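Local coordinates for holo-[acyl-carrier-protein] synthase (PDB 5XUK) that binds coenzyme A as a member of the 4'-phosphopantetheinyl transferase superfamily, at residues Ala48-Cys53 and Leu68-Ser73. Numbering follows the deposited sequence.
Sequences ALKEAC and LDIKIS. With COA (coenzyme A), chain B.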
loop_
_atom_site.group_PDB
_atom_site.type_symbol
_atom_site.label_atom_id
_atom_site.label_comp_id
_atom_site.label_asym_id
_atom_site.label_seq_id
_atom_site.Cartn_x
_atom_site.Cartn_y
_atom_site.Cartn_z
ATOM N N ALA A 48 -2.618 -10.072 -7.083
ATOM C CA ALA A 48 -1.864 -8.942 -6.561
ATOM C C ALA A 48 -1.188 -9.358 -5.259
ATOM O O ALA A 48 -0.021 -9.023 -5.002
ATOM C CB ALA A 48 -2.782 -7.736 -6.366
ATOM N N LEU A 49 -1.896 -10.148 -4.462
ATOM C CA LEU A 49 -1.355 -10.600 -3.181
ATOM C C LEU A 49 -0.187 -11.556 -3.344
ATOM O O LEU A 49 0.704 -11.592 -2.501
ATOM C CB LEU A 49 -2.465 -11.266 -2.356
ATOM C CG LEU A 49 -2.091 -11.877 -1.011
ATOM C CD1 LEU A 49 -1.492 -10.802 -0.143
ATOM C CD2 LEU A 49 -3.318 -12.485 -0.343
ATOM N N LYS A 50 -0.210 -12.369 -4.398
ATOM C CA LYS A 50 0.872 -13.317 -4.618
ATOM C C LYS A 50 2.097 -12.574 -5.149
ATOM O O LYS A 50 3.213 -12.789 -4.708
ATOM C CB LYS A 50 0.424 -14.416 -5.581
ATOM C CG LYS A 50 -0.609 -15.354 -4.966
ATOM C CD LYS A 50 -0.583 -16.745 -5.607
ATOM C CE LYS A 50 -1.654 -17.662 -5.004
ATOM N NZ LYS A 50 -1.394 -19.123 -5.220
ATOM N N GLU A 51 1.888 -11.691 -6.101
ATOM C CA GLU A 51 2.959 -10.792 -6.513
ATOM C C GLU A 51 3.568 -10.050 -5.321
ATOM O O GLU A 51 4.780 -10.040 -5.163
ATOM C CB GLU A 51 2.447 -9.807 -7.539
ATOM C CG GLU A 51 2.059 -10.431 -8.866
ATOM C CD GLU A 51 3.250 -10.965 -9.652
ATOM O OE1 GLU A 51 3.110 -11.138 -10.884
ATOM O OE2 GLU A 51 4.321 -11.199 -9.052
ATOM N N ALA A 52 2.720 -9.497 -4.448
ATOM C CA ALA A 52 3.177 -8.677 -3.323
ATOM C C ALA A 52 4.000 -9.494 -2.349
ATOM O O ALA A 52 4.938 -8.984 -1.717
ATOM C CB ALA A 52 1.982 -8.057 -2.606
ATOM N N CYS A 53 3.604 -10.756 -2.189
ATOM C CA CYS A 53 4.331 -11.711 -1.356
ATOM C C CYS A 53 5.724 -12.018 -1.910
ATOM O O CYS A 53 6.675 -12.206 -1.139
ATOM C CB CYS A 53 3.570 -13.034 -1.268
ATOM S SG CYS A 53 4.248 -14.124 0.002
ATOM N N LEU A 68 2.166 -21.095 -7.078
ATOM C CA LEU A 68 1.520 -22.179 -6.317
ATOM C C LEU A 68 2.242 -22.524 -5.019
ATOM O O LEU A 68 1.711 -23.278 -4.196
ATOM C CB LEU A 68 1.339 -23.422 -7.172
ATOM C CG LEU A 68 0.358 -23.235 -8.335
ATOM C CD1 LEU A 68 0.402 -24.457 -9.249
ATOM C CD2 LEU A 68 -1.057 -22.988 -7.822
ATOM N N ASP A 69 3.424 -21.954 -4.796
ATOM C CA ASP A 69 4.060 -22.072 -3.472
ATOM C C ASP A 69 3.377 -21.177 -2.427
ATOM O O ASP A 69 3.627 -21.324 -1.221
ATOM C CB ASP A 69 5.542 -21.722 -3.539
ATOM C CG ASP A 69 6.338 -22.691 -4.401
ATOM O OD1 ASP A 69 6.173 -23.914 -4.209
ATOM O OD2 ASP A 69 7.129 -22.222 -5.260
ATOM N N ILE A 70 2.539 -20.240 -2.885
ATOM C CA ILE A 70 1.901 -19.293 -1.982
ATOM C C ILE A 70 0.439 -19.696 -1.848
ATOM O O ILE A 70 -0.318 -19.669 -2.842
ATOM C CB ILE A 70 1.991 -17.849 -2.507
ATOM C CG1 ILE A 70 3.448 -17.447 -2.784
ATOM C CG2 ILE A 70 1.388 -16.884 -1.504
ATOM C CD1 ILE A 70 3.570 -16.455 -3.921
ATOM N N LYS A 71 0.053 -20.089 -0.638
ATOM C CA LYS A 71 -1.333 -20.470 -0.374
ATOM C C LYS A 71 -2.071 -19.328 0.309
ATOM O O LYS A 71 -1.687 -18.925 1.398
ATOM C CB LYS A 71 -1.396 -21.718 0.506
ATOM C CG LYS A 71 -2.816 -22.140 0.899
ATOM C CD LYS A 71 -2.800 -23.391 1.783
ATOM C CE LYS A 71 -3.768 -23.316 2.962
ATOM N NZ LYS A 71 -3.222 -24.052 4.144
ATOM N N ILE A 72 -3.121 -18.814 -0.335
ATOM C CA ILE A 72 -4.036 -17.860 0.289
ATOM C C ILE A 72 -5.279 -18.598 0.818
ATOM O O ILE A 72 -5.843 -19.432 0.118
ATOM C CB ILE A 72 -4.535 -16.789 -0.709
ATOM C CG1 ILE A 72 -3.363 -16.057 -1.387
ATOM C CG2 ILE A 72 -5.441 -15.782 0.011
ATOM C CD1 ILE A 72 -3.757 -15.459 -2.723
ATOM N N SER A 73 -5.690 -18.278 2.044
ATOM C CA SER A 73 -6.957 -18.725 2.624
ATOM C C SER A 73 -7.619 -17.562 3.364
ATOM O O SER A 73 -7.038 -16.479 3.479
ATOM C CB SER A 73 -6.733 -19.891 3.589
ATOM O OG SER A 73 -5.823 -19.550 4.625
HETATM N N1A COA B . 11.887 -8.142 -5.198
HETATM C C2A COA B . 11.187 -7.040 -4.852
HETATM N N3A COA B . 10.717 -6.163 -5.757
HETATM C C4A COA B . 10.948 -6.345 -7.068
HETATM C C5A COA B . 11.706 -7.522 -7.514
HETATM C C6A COA B . 12.180 -8.452 -6.473
HETATM N N6A COA B . 12.883 -9.571 -6.789
HETATM N N7A COA B . 11.782 -7.444 -8.852
HETATM C C8A COA B . 11.121 -6.326 -9.255
HETATM N N9A COA B . 10.635 -5.669 -8.168
HETATM C C1B COA B . 9.897 -4.401 -8.184
HETATM C C2B COA B . 10.714 -3.343 -8.935
HETATM O O2B COA B . 10.874 -2.145 -8.176
HETATM C C3B COA B . 9.917 -3.036 -10.181
HETATM O O3B COA B . 9.885 -1.655 -10.527
HETATM P P3B COA B . 11.122 -0.913 -11.278
HETATM O O7A COA B . 11.728 -1.983 -12.164
HETATM O O8A COA B . 10.466 0.167 -12.097
HETATM O O9A COA B . 11.968 -0.453 -10.103
HETATM C C4B COA B . 8.535 -3.493 -9.786
HETATM O O4B COA B . 8.681 -4.593 -8.891
HETATM C C5B COA B . 7.696 -3.874 -10.982
HETATM O O5B COA B . 6.426 -3.359 -10.650
HETATM P P1A COA B . 5.087 -4.092 -11.048
HETATM O O1A COA B . 4.876 -3.623 -12.472
HETATM O O2A COA B . 4.013 -3.910 -10.003
HETATM O O3A COA B . 5.537 -5.607 -10.902
HETATM P P2A COA B . 4.747 -6.761 -11.681
HETATM O O4A COA B . 3.462 -7.089 -10.933
HETATM O O5A COA B . 4.680 -6.357 -13.143
HETATM O O6A COA B . 5.830 -7.955 -11.512
HETATM C CBP COA B . 7.503 -9.379 -10.417
HETATM C CCP COA B . 6.860 -7.992 -10.506
HETATM C CDP COA B . 9.020 -9.258 -10.407
HETATM C CEP COA B . 7.068 -10.051 -9.122
HETATM C CAP COA B . 7.076 -10.190 -11.655
HETATM O OAP COA B . 7.909 -9.839 -12.765
HETATM C C9P COA B . 7.139 -11.676 -11.479
HETATM O O9P COA B . 8.098 -12.208 -10.939
HETATM N N8P COA B . 6.095 -12.347 -11.972
#
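The carbonyl of Ile70 is the flat group met across the contact: Lys50 NZ sits 2.7 Å from Ile70 O and approaches it almost head on, with a C=O...N angle of 163°. The Glu51 carboxylate takes no part in the strand contact and lies against coenzyme A; its OE1 accepts a weak hydrogen bond from N8P of the ligand at 3.4 Å. Beyond CG the Lys50 chain is extended (chi3 -178°), which carries the ammonium group from helix 40-56 to the carbonyl of Ile70. On the way the aliphatic part of Lys50 runs alongside Ile70, the two chains pointing contrary ways, with Lys50 CB 4.1 Å from Ile70 CD1. Farther out, Lys50 CE lies 3.8 Å from Ile72 CD1. Leu49 and Ile72 abut through their outer carbons, Leu49 CD2 3.7 Å from Ile72 CG1; with Leu49 CG anti to the backbone N (chi1 177°), CD2 is the methyl that meets Ile72. Cys53 SG adds a looser apolar touch, 4.3 Å from Ile70 CG2. Backbone bonds to Thr83 and Leu81 make this strand one half of a two-stranded hairpin packed on the helix. Phe27 O and Phe67 O also accept from Lys50 NZ, and Glu32 OE1 forms a salt bridge with it, while Glu32 OE2 takes the N-H of Ile72. Adjacent residues of the superfamily's (W/F)xxKEA motif thus serve different tasks: Glu51 meets the ligand, whereas Lys50 ties hairpin, loop and neighbouring helices together, its buried charge probably balanced by Glu32 and the surrounding carbonyl dipoles.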